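Long-range contacts in bifunctional protein PutA (Bradyrhizobium diazoefficiens, PDB 6BSN), which is a bifunctional flavoenzyme thought to oxidise proline to glutamate in two steps, through a proline dehydrogenase and an aldehyde dehydrogenase section: residues D280-D285 / G345-T350; A312-Q317 / R341-A346. The protein carries 1 engineered substitution. All blocks are in the same frame, centred on the assembly; numbering follows the deposited sequence.

Interaction 1 of 2, residues D280-D285 / G345-T350; sequences DAEEAD and GAYWDT. With FDA (dihydroflavine-adenine dinucleotide), chain C.
Tyr347 brings 345-350 against Ala281, Glu282 and Glu283, while the two residues before it meet the same loop through the cofactor. At Gly345 the carbonyl O accepts from the adenosine ribose, 2.6 Å from FDA O2B and 3.0 Å from FDA O3B. Ala346 N donates to FDA O2 (2.6 Å, N-H...O 154°). The same pyrimidine rim is read by Ala281, whose N lies 3.0 Å from FDA O4 and O 2.8 Å from FDA N3. With CG anti to its carbonyl carbon (chi1 -53°), Tyr347 sets one ring face against the 282-283 backbone: Glu282 C and Glu283 N sit over it, and Ala281 O is at the edge, near the ring plane, 3.5 Å from CE1. A water in that plane accepts from Tyr347 OH and donates to Ala281 O at 2.9 Å, so this buried carbonyl serves both flavin and water. Trp348 turns elsewhere, one face meeting the adenine, with FDA C6A 3.4 Å above its plane, toward the rim. Thr350 adds a loose methyl contact to Glu283, whose carboxylate pairs with Arg286. Both segments follow parallel strands of the proline dehydrogenase domain, a (beta-alpha)8 TIM barrel, and hold its cofactor at the C-terminal strand ends.

Interaction 2 of 2, residues A312-Q317 / R341-A346; sequences AIQAYQ and RLVKGA. With FDA (dihydroflavine-adenine dinucleotide), chain C.
Tyr316 has CG between its backbone N and carbonyl carbon (chi1 70°), which swings the ring over Gly345. Gly345 CA stands 3.5 Å from the Tyr316 ring centroid, 11° off the ring normal, a face-on CH-pi contact, and Tyr316 OH is hydrogen-bonded to Tyr347 N. Arg341, extended to CD and then bent at chi3, sets one guanidinium face on the flavin, with FDA C6 3.5 Å above its plane; its NH2 is hydrogen-bonded to Ser237. Gln314 runs beside Val343, pointing the same way, and its NE2 donates to FDA O2 (2.8 Å), while Val343 CG1 packs on the isoalloxazine. Parallel backbone pairing fixes the register: Ile313 N to Arg341 O (2.8 Å), Val343 N to Ile313 O (3.0 Å), then Ala315 N to Val343 O (2.7 Å, N-H...O 177°). Beyond the strands Tyr316 N meets a lone pair of Lys344 O at 2.8 Å. Extended Lys344 carries NZ to FDA O2A (2.8 Å), with Asp373 as second partner. Helix 320-333 links the two strands in a beta-alpha-beta unit and covers Ile313 through Val323 and Ile324; strand 276-279 flanks 309-314, strand 390-395 flanks 338-343, and Tyr376 of helix 369-385 packs on Ala315.

How the interactions relate
Interaction 1 and interaction 2, with centres about 8 Å apart, share Gly345 and Ala346 and hold one FDA molecule. Direct bonds tie them: Asp280 OD1 makes a salt bridge to Arg341 NH1 at 2.9 Å, and Gln314 NE2 lies 2.9 Å from Glu282 O, a probable hydrogen bond. Gln314 NE2 and Ala346 N, from different segments, converge on FDA O2, which probably polarises the pyrimidine end of the flavin. Interaction 1 also comes near a remote site: a bound proline lies about 5 Å from the side chain of Glu283, whose salt-bridge partner Arg286 lines a proline pocket. In interaction 2 the side chain of Gln314 is about 13 Å from a bound proline.

Interaction 1 of 2, residues D280-D285 / G345-T350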
ATOM      1  N   ASP A 280      29.010 -32.302  31.347  1.00 29.65           N
ATOM      2  CA  ASP A 280      28.012 -31.508  30.654  1.00 30.02           C
ATOM      3  C   ASP A 280      28.644 -30.704  29.516  1.00 26.05           C
ATOM      4  O   ASP A 280      29.847 -30.437  29.499  1.00 31.04           O
ATOM      5  CB  ASP A 280      27.318 -30.575  31.648  1.00 35.65           C
ATOM      6  CG  ASP A 280      26.361 -31.317  32.596  1.00 35.68           C
ATOM      7  OD1 ASP A 280      26.111 -32.535  32.409  1.00 30.14           O
ATOM      8  OD2 ASP A 280      25.857 -30.659  33.527  1.00 28.40           O
ATOM      9  N   ALA A 281      27.818 -30.344  28.537  1.00 29.31           N
ATOM     10  CA  ALA A 281      28.253 -29.499  27.434  1.00 25.74           C
ATOM     11  C   ALA A 281      27.782 -28.074  27.684  1.00 23.02           C
ATOM     12  O   ALA A 281      26.641 -27.845  28.098  1.00 27.09           O
ATOM     13  CB  ALA A 281      27.731 -29.999  26.087  1.00 22.21           C
ATOM     14  N   GLU A 282      28.673 -27.123  27.442  1.00 23.97           N
ATOM     15  CA  GLU A 282      28.378 -25.732  27.755  1.00 19.90           C
ATOM     16  C   GLU A 282      28.421 -24.933  26.453  1.00 24.59           C
ATOM     17  O   GLU A 282      27.991 -25.440  25.407  1.00 24.15           O
ATOM     18  CB  GLU A 282      29.357 -25.227  28.824  1.00 21.19           C
ATOM     19  CG  GLU A 282      29.351 -26.138  30.092  1.00 25.96           C
ATOM     20  CD  GLU A 282      30.185 -25.614  31.232  1.00 30.92           C
ATOM     21  OE1 GLU A 282      29.776 -24.582  31.822  1.00 28.73           O
ATOM     22  OE2 GLU A 282      31.243 -26.245  31.541  1.00 31.07           O
ATOM     23  N   GLU A 283      28.912 -23.696  26.494  1.00 22.14           N
ATOM     24  CA  GLU A 283      28.802 -22.817  25.335  1.00 25.99           C
ATOM     25  C   GLU A 283      29.629 -23.333  24.158  1.00 27.12           C
ATOM     26  O   GLU A 283      30.570 -24.119  24.311  1.00 24.47           O
ATOM     27  CB  GLU A 283      29.239 -21.397  25.691  1.00 23.88           C
ATOM     28  CG  GLU A 283      28.392 -20.743  26.772  1.00 24.37           C
ATOM     29  CD  GLU A 283      28.894 -21.031  28.210  1.00 27.85           C
ATOM     30  OE1 GLU A 283      28.469 -20.287  29.112  1.00 26.18           O
ATOM     31  OE2 GLU A 283      29.691 -21.983  28.445  1.00 24.82           O
ATOM     32  N   ALA A 284      29.287 -22.846  22.964  1.00 26.69           N
ATOM     33  CA  ALA A 284      29.958 -23.345  21.766  1.00 26.72           C
ATOM     34  C   ALA A 284      31.436 -22.960  21.730  1.00 27.67           C
ATOM     35  O   ALA A 284      32.257 -23.733  21.210  1.00 24.37           O
ATOM     36  CB  ALA A 284      29.233 -22.859  20.510  1.00 23.89           C
ATOM     37  N   ASP A 285      31.805 -21.790  22.271  1.00 25.40           N
ATOM     38  CA  ASP A 285      33.224 -21.425  22.237  1.00 29.21           C
ATOM     39  C   ASP A 285      34.067 -22.216  23.241  1.00 30.25           C
ATOM     40  O   ASP A 285      35.287 -22.022  23.284  1.00 32.70           O
ATOM     41  CB  ASP A 285      33.422 -19.908  22.458  1.00 24.11           C
ATOM     42  CG  ASP A 285      33.077 -19.454  23.882  1.00 32.43           C
ATOM     43  OD1 ASP A 285      32.621 -20.291  24.682  1.00 35.34           O
ATOM     44  OD2 ASP A 285      33.237 -18.253  24.201  1.00 30.40           O
ATOM     45  N   GLY A 345      20.323 -28.674  23.382  1.00 24.89           N
ATOM     46  CA  GLY A 345      21.237 -27.599  23.732  1.00 20.21           C
ATOM     47  C   GLY A 345      20.606 -26.497  24.551  1.00 25.18           C
ATOM     48  O   GLY A 345      19.561 -25.945  24.175  1.00 22.28           O
ATOM     49  N   ALA A 346      21.279 -26.104  25.634  1.00 23.48           N
ATOM     50  CA  ALA A 346      20.688 -25.208  26.624  1.00 25.50           C
ATOM     51  C   ALA A 346      21.032 -23.728  26.429  1.00 30.57           C
ATOM     52  O   ALA A 346      20.505 -22.904  27.174  1.00 27.51           O
ATOM     53  CB  ALA A 346      21.122 -25.633  28.041  1.00 19.99           C
ATOM     54  N   TYR A 347      21.877 -23.365  25.452  1.00 23.60           N
ATOM     55  CA  TYR A 347      22.432 -22.014  25.370  1.00 23.85           C
ATOM     56  C   TYR A 347      22.106 -21.315  24.046  1.00 28.73           C
ATOM     57  O   TYR A 347      22.862 -20.443  23.605  1.00 28.88           O
ATOM     58  CB  TYR A 347      23.955 -22.050  25.585  1.00 24.46           C
ATOM     59  CG  TYR A 347      24.410 -22.768  26.858  1.00 21.09           C
ATOM     60  CD1 TYR A 347      24.536 -24.157  26.895  1.00 22.15           C
ATOM     61  CD2 TYR A 347      24.726 -22.055  28.016  1.00 27.03           C
ATOM     62  CE1 TYR A 347      24.970 -24.818  28.027  1.00 21.49           C
ATOM     63  CE2 TYR A 347      25.163 -22.710  29.177  1.00 27.15           C
ATOM     64  CZ  TYR A 347      25.277 -24.094  29.174  1.00 29.29           C
ATOM     65  OH  TYR A 347      25.687 -24.773  30.302  1.00 28.73           O
ATOM     66  N   TRP A 348      20.971 -21.651  23.413  1.00 25.03           N
ATOM     67  CA  TRP A 348      20.697 -21.141  22.064  1.00 24.16           C
ATOM     68  C   TRP A 348      20.737 -19.608  22.003  1.00 26.11           C
ATOM     69  O   TRP A 348      21.428 -19.034  21.158  1.00 28.67           O
ATOM     70  CB  TRP A 348      19.361 -21.672  21.548  1.00 19.81           C
ATOM     71  CG  TRP A 348      19.114 -21.314  20.097  1.00 29.56           C
ATOM     72  CD1 TRP A 348      19.568 -21.986  19.004  1.00 28.91           C
ATOM     73  CD2 TRP A 348      18.367 -20.189  19.598  1.00 24.83           C
ATOM     74  NE1 TRP A 348      19.165 -21.344  17.850  1.00 31.47           N
ATOM     75  CE2 TRP A 348      18.418 -20.247  18.186  1.00 25.58           C
ATOM     76  CE3 TRP A 348      17.654 -19.140  20.210  1.00 30.35           C
ATOM     77  CZ2 TRP A 348      17.784 -19.298  17.367  1.00 26.79           C
ATOM     78  CZ3 TRP A 348      17.021 -18.197  19.400  1.00 28.66           C
ATOM     79  CH2 TRP A 348      17.085 -18.287  17.984  1.00 22.41           C
ATOM     80  N   ASP A 349      20.000 -18.927  22.887  1.00 32.01           N
ATOM     81  CA  ASP A 349      19.964 -17.463  22.852  1.00 32.65           C
ATOM     82  C   ASP A 349      21.347 -16.875  23.057  1.00 30.31           C
ATOM     83  O   ASP A 349      21.710 -15.885  22.417  1.00 26.78           O
ATOM     84  CB  ASP A 349      19.010 -16.925  23.919  1.00 33.67           C
ATOM     85  CG  ASP A 349      17.582 -17.342  23.676  1.00 43.08           C
ATOM     86  OD1 ASP A 349      16.927 -16.728  22.818  1.00 47.17           O
ATOM     87  OD2 ASP A 349      17.133 -18.320  24.304  1.00 50.91           O
ATOM     88  N   THR A 350      22.130 -17.474  23.950  1.00 27.72           N
ATOM     89  CA  THR A 350      23.496 -17.016  24.175  1.00 27.64           C
ATOM     90  C   THR A 350      24.325 -17.136  22.904  1.00 26.89           C
ATOM     91  O   THR A 350      25.076 -16.224  22.548  1.00 24.82           O
ATOM     92  CB  THR A 350      24.123 -17.820  25.313  1.00 25.26           C
ATOM     93  OG1 THR A 350      23.429 -17.519  26.527  1.00 34.19           O
ATOM     94  CG2 THR A 350      25.581 -17.483  25.478  1.00 22.24           C
TER
HETATM   95  PA  FDA C2001      12.290 -29.200  22.893  1.00 27.47           P
HETATM   96  O1A FDA C2001      11.040 -28.297  23.095  1.00 28.61           O
HETATM   97  O2A FDA C2001      12.250 -30.285  21.970  1.00 23.85           O
HETATM   98  O5B FDA C2001      13.486 -28.570  22.286  1.00 27.24           O
HETATM   99  C5B FDA C2001      13.935 -27.319  22.795  1.00 30.82           C
HETATM  100  C4B FDA C2001      15.318 -26.993  22.239  1.00 29.98           C
HETATM  101  O4B FDA C2001      15.291 -26.699  20.868  1.00 29.85           O
HETATM  102  C3B FDA C2001      16.005 -25.811  22.844  1.00 31.94           C
HETATM  103  O3B FDA C2001      16.546 -26.129  24.057  1.00 27.41           O
HETATM  104  C2B FDA C2001      17.035 -25.506  21.833  1.00 30.09           C
HETATM  105  O2B FDA C2001      18.151 -26.313  22.012  1.00 28.59           O
HETATM  106  C1B FDA C2001      16.341 -25.846  20.555  1.00 26.46           C
HETATM  107  N9A FDA C2001      15.810 -24.691  19.849  1.00 31.17           N
HETATM  108  C8A FDA C2001      14.785 -23.837  20.231  1.00 25.31           C
HETATM  109  N7A FDA C2001      14.626 -22.907  19.302  1.00 25.32           N
HETATM  110  C5A FDA C2001      15.542 -23.113  18.274  1.00 25.15           C
HETATM  111  C6A FDA C2001      15.833 -22.480  17.079  1.00 25.98           C
HETATM  112  N6A FDA C2001      15.088 -21.323  16.667  1.00 26.53           N
HETATM  113  N1A FDA C2001      16.808 -22.946  16.284  1.00 26.70           N
HETATM  114  C2A FDA C2001      17.539 -24.027  16.624  1.00 30.01           C
HETATM  115  N3A FDA C2001      17.271 -24.674  17.790  1.00 28.68           N
HETATM  116  C4A FDA C2001      16.307 -24.255  18.609  1.00 26.20           C
HETATM  117  N1  FDA C2001      21.776 -28.896  27.476  1.00 32.42           N
HETATM  118  C2  FDA C2001      23.129 -28.545  27.183  1.00 25.10           C
HETATM  119  O2  FDA C2001      23.336 -27.517  26.298  1.00 33.01           O
HETATM  120  N3  FDA C2001      24.203 -29.244  27.796  1.00 29.24           N
HETATM  121  C4  FDA C2001      23.929 -30.292  28.697  1.00 28.07           C
HETATM  122  O4  FDA C2001      24.942 -30.990  29.300  1.00 30.60           O
HETATM  123  C4X FDA C2001      22.515 -30.660  28.993  1.00 27.55           C
HETATM  124  N5  FDA C2001      22.228 -31.699  29.941  1.00 26.01           N
HETATM  125  C5X FDA C2001      20.853 -32.163  30.051  1.00 29.60           C
HETATM  126  C6  FDA C2001      20.568 -33.378  30.880  1.00 19.97           C
HETATM  127  C7  FDA C2001      19.233 -33.863  30.922  1.00 26.40           C
HETATM  128  C7M FDA C2001      18.930 -35.083  31.749  1.00 24.99           C
HETATM  129  C8  FDA C2001      18.185 -33.206  30.191  1.00 27.26           C
HETATM  130  C8M FDA C2001      16.758 -33.697  30.216  1.00 31.60           C
HETATM  131  C9  FDA C2001      18.468 -32.061  29.416  1.00 29.55           C
HETATM  132  C9A FDA C2001      19.853 -31.542  29.361  1.00 29.08           C
HETATM  133  N10 FDA C2001      20.123 -30.316  28.638  1.00 31.23           N
HETATM  134  C10 FDA C2001      21.493 -29.975  28.393  1.00 30.22           C
HETATM  135  C1' FDA C2001      19.060 -29.404  28.176  1.00 32.05           C
HETATM  136  C2' FDA C2001      18.712 -29.673  26.721  1.00 33.34           C
HETATM  137  O2' FDA C2001      19.772 -29.324  25.903  1.00 32.24           O
HETATM  138  C3' FDA C2001      17.475 -28.895  26.304  1.00 38.19           C
HETATM  139  O3' FDA C2001      17.757 -27.576  26.522  1.00 37.95           O
HETATM  140  C4' FDA C2001      16.175 -29.206  27.048  1.00 38.80           C
HETATM  141  O4' FDA C2001      16.165 -30.516  27.506  1.00 34.70           O
HETATM  142  C5' FDA C2001      14.963 -29.003  26.146  1.00 40.88           C
HETATM  143  O5' FDA C2001      15.090 -29.752  24.952  1.00 38.10           O
HETATM  144  P   FDA C2001      14.022 -30.855  24.470  1.00 32.95           P
HETATM  145  O1P FDA C2001      14.494 -32.003  23.523  1.00 42.57           O
HETATM  146  O2P FDA C2001      13.434 -31.274  25.863  1.00 22.44           O
HETATM  147  O3P FDA C2001      12.747 -29.881  24.138  1.00 31.76           O
HETATM  148  O   HOH W   1      25.317 -27.194  30.562  1.00 36.73           O

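Interaction 2 of 2, residues A312-Q317 / R341-A346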
ATOM      1  N   ALA A 312      28.121 -34.996  27.470  1.00 25.68           N
ATOM      2  CA  ALA A 312      26.968 -34.595  26.670  1.00 26.22           C
ATOM      3  C   ALA A 312      27.426 -33.933  25.372  1.00 29.35           C
ATOM      4  O   ALA A 312      28.448 -33.239  25.338  1.00 32.00           O
ATOM      5  CB  ALA A 312      26.034 -33.643  27.422  1.00 21.06           C
ATOM      6  N   ILE A 313      26.632 -34.145  24.315  1.00 25.82           N
ATOM      7  CA  ILE A 313      26.831 -33.579  22.983  1.00 27.77           C
ATOM      8  C   ILE A 313      25.544 -32.868  22.576  1.00 28.14           C
ATOM      9  O   ILE A 313      24.455 -33.451  22.658  1.00 24.44           O
ATOM     10  CB  ILE A 313      27.178 -34.674  21.953  1.00 22.51           C
ATOM     11  CG1 ILE A 313      28.432 -35.435  22.385  1.00 22.93           C
ATOM     12  CG2 ILE A 313      27.393 -34.064  20.565  1.00 22.67           C
ATOM     13  CD1 ILE A 313      28.743 -36.637  21.490  1.00 26.81           C
ATOM     14  N   GLN A 314      25.669 -31.623  22.105  1.00 26.66           N
ATOM     15  CA  GLN A 314      24.529 -30.762  21.804  1.00 24.77           C
ATOM     16  C   GLN A 314      24.179 -30.847  20.316  1.00 26.60           C
ATOM     17  O   GLN A 314      24.928 -30.358  19.462  1.00 25.92           O
ATOM     18  CB  GLN A 314      24.846 -29.322  22.196  1.00 22.67           C
ATOM     19  CG  GLN A 314      25.155 -29.164  23.663  1.00 23.89           C
ATOM     20  CD  GLN A 314      26.086 -28.012  23.941  1.00 28.60           C
ATOM     21  OE1 GLN A 314      27.070 -27.825  23.226  1.00 26.37           O
ATOM     22  NE2 GLN A 314      25.789 -27.232  24.989  1.00 19.65           N
ATOM     23  N   ALA A 315      23.001 -31.406  20.009  1.00 23.89           N
ATOM     24  CA  ALA A 315      22.597 -31.570  18.616  1.00 30.11           C
ATOM     25  C   ALA A 315      22.310 -30.248  17.920  1.00 32.02           C
ATOM     26  O   ALA A 315      22.330 -30.209  16.688  1.00 31.43           O
ATOM     27  CB  ALA A 315      21.369 -32.477  18.514  1.00 30.24           C
ATOM     28  N   TYR A 316      22.046 -29.162  18.660  1.00 31.62           N
ATOM     29  CA  TYR A 316      21.772 -27.923  17.944  1.00 28.96           C
ATOM     30  C   TYR A 316      23.022 -27.312  17.330  1.00 28.06           C
ATOM     31  O   TYR A 316      22.914 -26.277  16.658  1.00 26.07           O
ATOM     32  CB  TYR A 316      21.038 -26.898  18.840  1.00 22.78           C
ATOM     33  CG  TYR A 316      21.763 -26.221  20.005  1.00 19.81           C
ATOM     34  CD1 TYR A 316      23.085 -26.522  20.345  1.00 19.94           C
ATOM     35  CD2 TYR A 316      21.098 -25.258  20.769  1.00 20.77           C
ATOM     36  CE1 TYR A 316      23.719 -25.881  21.422  1.00 23.39           C
ATOM     37  CE2 TYR A 316      21.716 -24.614  21.842  1.00 26.56           C
ATOM     38  CZ  TYR A 316      23.032 -24.935  22.169  1.00 27.79           C
ATOM     39  OH  TYR A 316      23.658 -24.299  23.238  1.00 22.10           O
ATOM     40  N   GLN A 317      24.190 -27.924  17.530  1.00 25.60           N
ATOM     41  CA  GLN A 317      25.437 -27.434  16.953  1.00 25.17           C
ATOM     42  C   GLN A 317      25.703 -28.129  15.629  1.00 34.09           C
ATOM     43  O   GLN A 317      25.570 -29.353  15.516  1.00 34.54           O
ATOM     44  CB  GLN A 317      26.627 -27.667  17.894  1.00 28.40           C
ATOM     45  CG  GLN A 317      26.590 -26.866  19.206  1.00 23.99           C
ATOM     46  CD  GLN A 317      27.975 -26.494  19.701  1.00 27.82           C
ATOM     47  OE1 GLN A 317      28.843 -26.099  18.920  1.00 31.20           O
ATOM     48  NE2 GLN A 317      28.200 -26.642  21.003  1.00 27.97           N
ATOM     49  N   ARG A 341      25.660 -38.694  26.275  1.00 31.88           N
ATOM     50  CA  ARG A 341      24.344 -38.074  26.369  1.00 28.53           C
ATOM     51  C   ARG A 341      24.121 -37.130  25.195  1.00 30.62           C
ATOM     52  O   ARG A 341      24.922 -36.218  24.967  1.00 24.28           O
ATOM     53  CB  ARG A 341      24.184 -37.303  27.682  1.00 21.92           C
ATOM     54  CG  ARG A 341      22.823 -36.615  27.781  1.00 25.40           C
ATOM     55  CD  ARG A 341      22.796 -35.493  28.832  1.00 26.21           C
ATOM     56  NE  ARG A 341      23.184 -36.019  30.128  1.00 26.90           N
ATOM     57  CZ  ARG A 341      23.917 -35.355  31.000  1.00 20.95           C
ATOM     58  NH1 ARG A 341      24.344 -34.120  30.743  1.00 22.85           N
ATOM     59  NH2 ARG A 341      24.223 -35.937  32.133  1.00 23.08           N
ATOM     60  N   LEU A 342      23.025 -37.333  24.465  1.00 30.59           N
ATOM     61  CA  LEU A 342      22.643 -36.442  23.371  1.00 30.12           C
ATOM     62  C   LEU A 342      21.535 -35.517  23.856  1.00 27.00           C
ATOM     63  O   LEU A 342      20.474 -35.991  24.270  1.00 28.13           O
ATOM     64  CB  LEU A 342      22.194 -37.221  22.131  1.00 22.63           C
ATOM     65  CG  LEU A 342      22.037 -36.360  20.859  1.00 24.70           C
ATOM     66  CD1 LEU A 342      23.415 -35.844  20.333  1.00 22.69           C
ATOM     67  CD2 LEU A 342      21.251 -37.125  19.786  1.00 27.74           C
ATOM     68  N   VAL A 343      21.792 -34.206  23.826  1.00 23.23           N
ATOM     69  CA  VAL A 343      20.808 -33.187  24.167  1.00 23.50           C
ATOM     70  C   VAL A 343      20.628 -32.269  22.962  1.00 27.06           C
ATOM     71  O   VAL A 343      21.418 -32.287  22.019  1.00 24.30           O
ATOM     72  CB  VAL A 343      21.216 -32.358  25.399  1.00 26.86           C
ATOM     73  CG1 VAL A 343      21.515 -33.258  26.588  1.00 24.93           C
ATOM     74  CG2 VAL A 343      22.433 -31.452  25.043  1.00 23.17           C
ATOM     75  N   LYS A 344      19.590 -31.435  23.010  1.00 20.44           N
ATOM     76  CA  LYS A 344      19.500 -30.461  21.928  1.00 32.46           C
ATOM     77  C   LYS A 344      20.413 -29.272  22.197  1.00 27.63           C
ATOM     78  O   LYS A 344      21.269 -28.950  21.364  1.00 29.85           O
ATOM     79  CB  LYS A 344      18.045 -30.056  21.692  1.00 21.55           C
ATOM     80  CG  LYS A 344      17.261 -31.266  21.122  1.00 20.72           C
ATOM     81  CD  LYS A 344      15.787 -30.984  20.878  1.00 22.07           C
ATOM     82  CE  LYS A 344      15.085 -32.280  20.546  1.00 21.21           C
ATOM     83  NZ  LYS A 344      13.640 -32.066  20.312  1.00 26.00           N
ATOM     84  N   GLY A 345      20.323 -28.674  23.382  1.00 24.89           N
ATOM     85  CA  GLY A 345      21.237 -27.599  23.732  1.00 20.21           C
ATOM     86  C   GLY A 345      20.606 -26.497  24.551  1.00 25.18           C
ATOM     87  O   GLY A 345      19.561 -25.945  24.175  1.00 22.28           O
ATOM     88  N   ALA A 346      21.279 -26.104  25.634  1.00 23.48           N
ATOM     89  CA  ALA A 346      20.688 -25.208  26.624  1.00 25.50           C
ATOM     90  C   ALA A 346      21.032 -23.728  26.429  1.00 30.57           C
ATOM     91  O   ALA A 346      20.505 -22.904  27.174  1.00 27.51           O
ATOM     92  CB  ALA A 346      21.122 -25.633  28.041  1.00 19.99           C
TER
HETATM   93  PA  FDA C2001      12.290 -29.200  22.893  1.00 27.47           P
HETATM   94  O1A FDA C2001      11.040 -28.297  23.095  1.00 28.61           O
HETATM   95  O2A FDA C2001      12.250 -30.285  21.970  1.00 23.85           O
HETATM   96  O5B FDA C2001      13.486 -28.570  22.286  1.00 27.24           O
HETATM   97  C5B FDA C2001      13.935 -27.319  22.795  1.00 30.82           C
HETATM   98  C4B FDA C2001      15.318 -26.993  22.239  1.00 29.98           C
HETATM   99  O4B FDA C2001      15.291 -26.699  20.868  1.00 29.85           O
HETATM  100  C3B FDA C2001      16.005 -25.811  22.844  1.00 31.94           C
HETATM  101  O3B FDA C2001      16.546 -26.129  24.057  1.00 27.41           O
HETATM  102  C2B FDA C2001      17.035 -25.506  21.833  1.00 30.09           C
HETATM  103  O2B FDA C2001      18.151 -26.313  22.012  1.00 28.59           O
HETATM  104  C1B FDA C2001      16.341 -25.846  20.555  1.00 26.46           C
HETATM  105  N9A FDA C2001      15.810 -24.691  19.849  1.00 31.17           N
HETATM  106  C8A FDA C2001      14.785 -23.837  20.231  1.00 25.31           C
HETATM  107  N7A FDA C2001      14.626 -22.907  19.302  1.00 25.32           N
HETATM  108  C5A FDA C2001      15.542 -23.113  18.274  1.00 25.15           C
HETATM  109  C6A FDA C2001      15.833 -22.480  17.079  1.00 25.98           C
HETATM  110  N6A FDA C2001      15.088 -21.323  16.667  1.00 26.53           N
HETATM  111  N1A FDA C2001      16.808 -22.946  16.284  1.00 26.70           N
HETATM  112  C2A FDA C2001      17.539 -24.027  16.624  1.00 30.01           C
HETATM  113  N3A FDA C2001      17.271 -24.674  17.790  1.00 28.68           N
HETATM  114  C4A FDA C2001      16.307 -24.255  18.609  1.00 26.20           C
HETATM  115  N1  FDA C2001      21.776 -28.896  27.476  1.00 32.42           N
HETATM  116  C2  FDA C2001      23.129 -28.545  27.183  1.00 25.10           C
HETATM  117  O2  FDA C2001      23.336 -27.517  26.298  1.00 33.01           O
HETATM  118  N3  FDA C2001      24.203 -29.244  27.796  1.00 29.24           N
HETATM  119  C4  FDA C2001      23.929 -30.292  28.697  1.00 28.07           C
HETATM  120  O4  FDA C2001      24.942 -30.990  29.300  1.00 30.60           O
HETATM  121  C4X FDA C2001      22.515 -30.660  28.993  1.00 27.55           C
HETATM  122  N5  FDA C2001      22.228 -31.699  29.941  1.00 26.01           N
HETATM  123  C5X FDA C2001      20.853 -32.163  30.051  1.00 29.60           C
HETATM  124  C6  FDA C2001      20.568 -33.378  30.880  1.00 19.97           C
HETATM  125  C7  FDA C2001      19.233 -33.863  30.922  1.00 26.40           C
HETATM  126  C7M FDA C2001      18.930 -35.083  31.749  1.00 24.99           C
HETATM  127  C8  FDA C2001      18.185 -33.206  30.191  1.00 27.26           C
HETATM  128  C8M FDA C2001      16.758 -33.697  30.216  1.00 31.60           C
HETATM  129  C9  FDA C2001      18.468 -32.061  29.416  1.00 29.55           C
HETATM  130  C9A FDA C2001      19.853 -31.542  29.361  1.00 29.08           C
HETATM  131  N10 FDA C2001      20.123 -30.316  28.638  1.00 31.23           N
HETATM  132  C10 FDA C2001      21.493 -29.975  28.393  1.00 30.22           C
HETATM  133  C1' FDA C2001      19.060 -29.404  28.176  1.00 32.05           C
HETATM  134  C2' FDA C2001      18.712 -29.673  26.721  1.00 33.34           C
HETATM  135  O2' FDA C2001      19.772 -29.324  25.903  1.00 32.24           O
HETATM  136  C3' FDA C2001      17.475 -28.895  26.304  1.00 38.19           C
HETATM  137  O3' FDA C2001      17.757 -27.576  26.522  1.00 37.95           O
HETATM  138  C4' FDA C2001      16.175 -29.206  27.048  1.00 38.80           C
HETATM  139  O4' FDA C2001      16.165 -30.516  27.506  1.00 34.70           O
HETATM  140  C5' FDA C2001      14.963 -29.003  26.146  1.00 40.88           C
HETATM  141  O5' FDA C2001      15.090 -29.752  24.952  1.00 38.10           O
HETATM  142  P   FDA C2001      14.022 -30.855  24.470  1.00 32.95           P
HETATM  143  O1P FDA C2001      14.494 -32.003  23.523  1.00 42.57           O
HETATM  144  O2P FDA C2001      13.434 -31.274  25.863  1.00 22.44           O
HETATM  145  O3P FDA C2001      12.747 -29.881  24.138  1.00 31.76           O